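Side-chain contacts in beta-fructofuranosidase (Bifidobacterium adolescentis, PDB 6NOB), which probably hydrolyses terminal beta-fructofuranosyl residues of sucrose and related fructosides: residues D18-R23 against L174-E179; Q147-P150 against W155-M158. All blocks are in the same frame, centred on the assembly; numbering follows the deposited sequence.

Contact 1 is the partly buried, peripheral member of the pair: it sets strand 16-23 of the N-terminal beta-sheets against the loop that follows strand 172-173. Contact 2 lies deeper, where the end of strand 141-149 meets the residues leading into strand 159-165, inside one propeller sheet. Their chemistry follows place. The interdomain contact is a small apolar touch with a histidine-held carboxylate at its margin, whereas the inner one is a mesh of amides, sulfur, water and bound ligand. The two adjoin: Val176 CG2 packs 3.9 Å from Leu148 CD2, and the Phe20 ring also brushes Pro150.

Contact 1. Residues D18-R23 against L174-E179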
loop_
_atom_site.group_PDB
_atom_site.type_symbol
_atom_site.label_atom_id
_atom_site.label_comp_id
_atom_site.label_asym_id
_atom_site.label_seq_id
_atom_site.Cartn_x
_atom_site.Cartn_y
_atom_site.Cartn_z
ATOM N N ASP A 18 17.205 -18.638 -2.332
ATOM C CA ASP A 18 17.288 -17.470 -1.467
ATOM C C ASP A 18 16.666 -17.786 -0.114
ATOM O O ASP A 18 15.531 -18.269 -0.045
ATOM C CB ASP A 18 16.590 -16.270 -2.108
ATOM C CG ASP A 18 17.372 -15.695 -3.270
ATOM O OD1 ASP A 18 17.336 -16.289 -4.369
ATOM O OD2 ASP A 18 18.023 -14.645 -3.082
ATOM N N LEU A 19 17.408 -17.516 0.957
ATOM C CA LEU A 19 16.946 -17.774 2.315
ATOM C C LEU A 19 17.184 -16.542 3.174
ATOM O O LEU A 19 18.293 -16.001 3.193
ATOM C CB LEU A 19 17.662 -18.985 2.925
ATOM C CG LEU A 19 17.621 -20.290 2.129
ATOM C CD1 LEU A 19 18.439 -21.361 2.826
ATOM C CD2 LEU A 19 16.187 -20.759 1.924
ATOM N N PHE A 20 16.145 -16.106 3.882
ATOM C CA PHE A 20 16.237 -14.992 4.825
ATOM C C PHE A 20 16.264 -15.590 6.228
ATOM O O PHE A 20 15.231 -16.005 6.760
ATOM C CB PHE A 20 15.080 -14.020 4.628
ATOM C CG PHE A 20 15.108 -13.314 3.300
ATOM C CD1 PHE A 20 14.650 -13.944 2.153
ATOM C CD2 PHE A 20 15.607 -12.026 3.195
ATOM C CE1 PHE A 20 14.683 -13.301 0.928
ATOM C CE2 PHE A 20 15.643 -11.377 1.973
ATOM C CZ PHE A 20 15.183 -12.017 0.838
ATOM N N ALA A 21 17.453 -15.638 6.820
ATOM C CA ALA A 21 17.697 -16.389 8.041
ATOM C C ALA A 21 17.959 -15.462 9.220
ATOM O O ALA A 21 18.542 -14.383 9.074
ATOM C CB ALA A 21 18.883 -17.341 7.864
ATOM N N GLU A 22 17.526 -15.908 10.396
ATOM C CA GLU A 22 17.729 -15.196 11.650
ATOM C C GLU A 22 18.623 -16.038 12.545
ATOM O O GLU A 22 18.381 -17.239 12.711
ATOM C CB GLU A 22 16.391 -14.919 12.344
ATOM C CG GLU A 22 16.461 -13.932 13.498
ATOM C CD GLU A 22 15.085 -13.509 13.976
ATOM O OE1 GLU A 22 14.091 -13.809 13.280
ATOM O OE2 GLU A 22 14.995 -12.881 15.051
ATOM N N ARG A 23 19.656 -15.417 13.109
ATOM C CA ARG A 23 20.523 -16.124 14.041
ATOM C C ARG A 23 19.734 -16.529 15.280
ATOM O O ARG A 23 19.065 -15.701 15.903
ATOM C CB ARG A 23 21.713 -15.249 14.434
ATOM C CG ARG A 23 22.710 -15.947 15.342
ATOM C CD ARG A 23 23.846 -15.023 15.747
ATOM N NE ARG A 23 24.642 -14.578 14.605
ATOM C CZ ARG A 23 25.637 -15.279 14.070
ATOM N NH1 ARG A 23 25.959 -16.466 14.567
ATOM N NH2 ARG A 23 26.309 -14.798 13.034
ATOM N N LEU A 174 8.393 -11.704 -7.821
ATOM C CA LEU A 174 9.778 -11.510 -8.237
ATOM C C LEU A 174 10.695 -11.541 -7.015
ATOM O O LEU A 174 10.197 -11.560 -5.883
ATOM C CB LEU A 174 9.903 -10.192 -9.005
ATOM C CG LEU A 174 9.253 -10.222 -10.389
ATOM C CD1 LEU A 174 9.437 -8.894 -11.100
ATOM C CD2 LEU A 174 9.817 -11.372 -11.220
ATOM N N PRO A 175 12.018 -11.571 -7.180
ATOM C CA PRO A 175 12.900 -11.581 -6.005
ATOM C C PRO A 175 12.838 -10.274 -5.226
ATOM O O PRO A 175 12.441 -9.223 -5.737
ATOM C CB PRO A 175 14.296 -11.792 -6.605
ATOM C CG PRO A 175 14.052 -12.403 -7.930
ATOM C CD PRO A 175 12.781 -11.789 -8.423
ATOM N N VAL A 176 13.250 -10.362 -3.957
ATOM C CA VAL A 176 13.333 -9.180 -3.106
ATOM C C VAL A 176 14.255 -8.158 -3.753
ATOM O O VAL A 176 15.359 -8.488 -4.207
ATOM C CB VAL A 176 13.809 -9.568 -1.698
ATOM C CG1 VAL A 176 14.218 -8.333 -0.908
ATOM C CG2 VAL A 176 12.716 -10.330 -0.968
ATOM N N PHE A 177 13.802 -6.906 -3.800
ATOM C CA PHE A 177 14.418 -5.869 -4.617
ATOM C C PHE A 177 15.418 -5.009 -3.850
ATOM O O PHE A 177 16.572 -4.883 -4.271
ATOM C CB PHE A 177 13.324 -4.990 -5.229
ATOM C CG PHE A 177 13.835 -3.993 -6.217
ATOM C CD1 PHE A 177 14.309 -4.409 -7.452
ATOM C CD2 PHE A 177 13.838 -2.641 -5.919
ATOM C CE1 PHE A 177 14.781 -3.495 -8.369
ATOM C CE2 PHE A 177 14.308 -1.722 -6.833
ATOM C CZ PHE A 177 14.779 -2.149 -8.061
ATOM N N LEU A 178 14.998 -4.400 -2.743
ATOM C CA LEU A 178 15.880 -3.606 -1.898
ATOM C C LEU A 178 15.826 -4.137 -0.473
ATOM O O LEU A 178 14.859 -4.785 -0.068
ATOM C CB LEU A 178 15.506 -2.119 -1.922
ATOM C CG LEU A 178 15.928 -1.348 -3.175
ATOM C CD1 LEU A 178 15.107 -0.079 -3.315
ATOM C CD2 LEU A 178 17.414 -1.030 -3.131
ATOM N N GLU A 179 16.877 -3.854 0.286
ATOM C CA GLU A 179 17.078 -4.439 1.603
ATOM C C GLU A 179 17.571 -3.373 2.561
ATOM O O GLU A 179 18.032 -2.305 2.134
ATOM C CB GLU A 179 18.071 -5.606 1.524
ATOM C CG GLU A 179 17.557 -6.756 0.675
ATOM C CD GLU A 179 18.484 -7.948 0.656
ATOM O OE1 GLU A 179 19.478 -7.953 1.410
ATOM O OE2 GLU A 179 18.211 -8.889 -0.118
#
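Phe20 meets Val176 with the CZ corner of its ring, the two side chains arriving from opposite directions between strand 16-23 and loop residues 174-179. Phe20 CZ lies 3.5 Å from Val176 CG2 and 3.8 Å from Val176 CB, an oblique approach. Phe20 CB already points at the loop, and with CG anti to the carbonyl carbon (chi1 -66°) the ring continues toward Val176; the phenylalanine buries the most surface here, with the valine next. Val176 answers mainly with one branch; its other methyl, CG1, stays 4.2 Å from Phe20 CZ.

Glu179 closes the margin of this apolar patch. Extended beyond CG, it brings OE2 to 4.1 Å from Phe20 CE2, the carboxylate turned 63° from the ring plane, a van der Waals approach rather than a polar bond. What holds the acid is His54 of strand 52-58, whose ND1 is hydrogen-bonded to Glu179 OE2 while its NE2 takes Asp18 OD2. The two carboxylates are thus 6.5 Å apart, measured from Asp18 OD2 to Glu179 OE2, with an imidazole between them that also stacks on the Phe20 ring; such a setting would probably favour a protonated histidine. The loop itself is tied down by Tyr78 OH at Val176 N, and Phe177 and Leu178 form a classic beta bulge facing Trp160.

The arrangement illustrates a domain interface: an N-terminal beta-sheet module resting, through the Phe20 ring and a histidine-bridged pair of acids, on the beta-propeller that characterises family 32 hydrolases.

Contact 2. Residues Q147-P150 against W155-M158; sequences QLNP and WDNM. With PEG (di(hydroxyethyl)ether), chain G.
Gln147 and Met158 cross at about a right angle, so that the thioether lies against the glutamine: Met158 SD sits 3.4 Å from Gln147 CB and 3.2 Å from Gln147 OE1. Bends at chi2 and chi3 fold the methionine back, which carries its methyl toward the strand residues 147-150, Met158 CE ending 3.6 Å from Leu148 O.

Part of the polar work falls to the ligand. The hydroxyl O1 of the di(hydroxyethyl)ether donates to Gln147 OE1 at 2.8 Å and accepts from Trp155 NE1 in the indole plane, an almost straight bond of 167°. The bend at Gln147 chi2 (-72°) turns the amide toward the ligand, and bonds from NE2 to Ala194 O and Asn133 OD1 fix which end carries the oxygen. Were Gln147 replaced by alanine, the O1 hydroxyl would probably lose its acceptor and Met158 SD the side chain it rests against.

Asn130, whose ND2 also binds the ligand, Asp131 and Asn133 belong to the Asn-Asp-Pro-Asn signature of family 32, which in relatives lines the fructosyl pocket of the five-bladed propeller; the ligand is consistent with that site.

Water and close packing join Asn149 to the other segment. Asp156 CB sits over the face of the Asn149 amide, 3.3 Å from Asn149 ND2, with amide and carboxylate planes 71° apart. One water donates to both Asn149 OD1 and Asn157 O; a second accepts from Asn149 ND2 and donates to Asp156 OD2 at 2.7 Å. Tyr151 N and Gly154 O hold the two ends of that amide, while Arg52 forms a salt bridge with Asp156 OD2.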
loop_
_atom_site.group_PDB
_atom_site.type_symbol
_atom_site.label_atom_id
_atom_site.label_comp_id
_atom_site.label_asym_id
_atom_site.label_seq_id
_atom_site.Cartn_x
_atom_site.Cartn_y
_atom_site.Cartn_z
ATOM N N GLN A 147 6.752 -2.175 0.537
ATOM C CA GLN A 147 7.416 -2.296 1.825
ATOM C C GLN A 147 7.206 -3.694 2.391
ATOM O O GLN A 147 6.083 -4.205 2.403
ATOM C CB GLN A 147 6.859 -1.247 2.785
ATOM C CG GLN A 147 7.174 0.186 2.399
ATOM C CD GLN A 147 8.630 0.537 2.619
ATOM O OE1 GLN A 147 9.024 0.928 3.714
ATOM N NE2 GLN A 147 9.439 0.398 1.573
ATOM N N LEU A 148 8.285 -4.311 2.871
ATOM C CA LEU A 148 8.252 -5.725 3.221
ATOM C C LEU A 148 9.166 -6.007 4.406
ATOM O O LEU A 148 10.283 -5.489 4.479
ATOM C CB LEU A 148 8.674 -6.589 2.025
ATOM C CG LEU A 148 9.111 -8.031 2.293
ATOM C CD1 LEU A 148 7.909 -8.922 2.579
ATOM C CD2 LEU A 148 9.923 -8.574 1.126
ATOM N N ASN A 149 8.681 -6.835 5.324
ATOM C CA ASN A 149 9.516 -7.429 6.369
ATOM C C ASN A 149 9.408 -8.942 6.262
ATOM O O ASN A 149 8.368 -9.511 6.646
ATOM C CB ASN A 149 9.092 -6.966 7.763
ATOM C CG ASN A 149 9.681 -7.834 8.869
ATOM O OD1 ASN A 149 10.821 -8.295 8.776
ATOM N ND2 ASN A 149 8.898 -8.068 9.919
ATOM N N PRO A 150 10.430 -9.639 5.765
ATOM C CA PRO A 150 10.334 -11.091 5.590
ATOM C C PRO A 150 10.615 -11.906 6.844
ATOM O O PRO A 150 10.666 -13.136 6.754
ATOM C CB PRO A 150 11.402 -11.365 4.521
ATOM C CG PRO A 150 12.443 -10.339 4.788
ATOM C CD PRO A 150 11.713 -9.107 5.275
ATOM N N TRP A 155 5.693 -4.983 11.607
ATOM C CA TRP A 155 6.641 -4.111 10.929
ATOM C C TRP A 155 8.041 -4.312 11.499
ATOM O O TRP A 155 8.212 -4.567 12.695
ATOM C CB TRP A 155 6.208 -2.649 11.066
ATOM C CG TRP A 155 7.054 -1.700 10.271
ATOM C CD1 TRP A 155 6.797 -1.219 9.017
ATOM C CD2 TRP A 155 8.298 -1.117 10.677
ATOM N NE1 TRP A 155 7.808 -0.376 8.617
ATOM C CE2 TRP A 155 8.741 -0.297 9.619
ATOM C CE3 TRP A 155 9.082 -1.209 11.832
ATOM C CZ2 TRP A 155 9.930 0.424 9.683
ATOM C CZ3 TRP A 155 10.263 -0.496 11.892
ATOM C CH2 TRP A 155 10.675 0.310 10.825
ATOM N N ASP A 156 9.047 -4.208 10.635
ATOM C CA ASP A 156 10.445 -4.323 11.041
ATOM C C ASP A 156 11.296 -3.628 9.984
ATOM O O ASP A 156 10.777 -2.895 9.135
ATOM C CB ASP A 156 10.843 -5.789 11.240
ATOM C CG ASP A 156 11.936 -5.967 12.279
ATOM O OD1 ASP A 156 12.674 -4.996 12.550
ATOM O OD2 ASP A 156 12.053 -7.085 12.822
ATOM N N ASN A 157 12.610 -3.858 10.037
ATOM C CA ASN A 157 13.533 -3.229 9.098
ATOM C C ASN A 157 13.093 -3.489 7.662
ATOM O O ASN A 157 12.849 -4.632 7.265
ATOM C CB ASN A 157 14.952 -3.749 9.329
ATOM C CG ASN A 157 15.555 -3.240 10.630
ATOM O OD1 ASN A 157 15.489 -2.048 10.937
ATOM N ND2 ASN A 157 16.148 -4.147 11.402
ATOM N N MET A 158 12.996 -2.414 6.886
ATOM C CA MET A 158 12.182 -2.410 5.681
ATOM C C MET A 158 12.964 -2.877 4.459
ATOM O O MET A 158 14.064 -2.385 4.185
ATOM C CB MET A 158 11.610 -1.012 5.445
ATOM C CG MET A 158 10.284 -0.790 6.150
ATOM S SD MET A 158 8.981 -1.815 5.438
ATOM C CE MET A 158 8.784 -3.100 6.667
HETATM C C1 PEG G . 7.703 2.479 6.498
HETATM O O1 PEG G . 7.500 1.192 5.988
HETATM C C2 PEG G . 7.638 3.468 5.338
HETATM O O2 PEG G . 6.841 4.552 5.721
HETATM C C3 PEG G . 5.491 4.225 5.892
HETATM C C4 PEG G . 4.650 5.440 5.503
HETATM O O4 PEG G . 5.466 6.336 4.799
HETATM O O HOH W 1 13.351 -6.866 8.615
HETATM O O HOH W 2 10.273 -9.039 12.380
#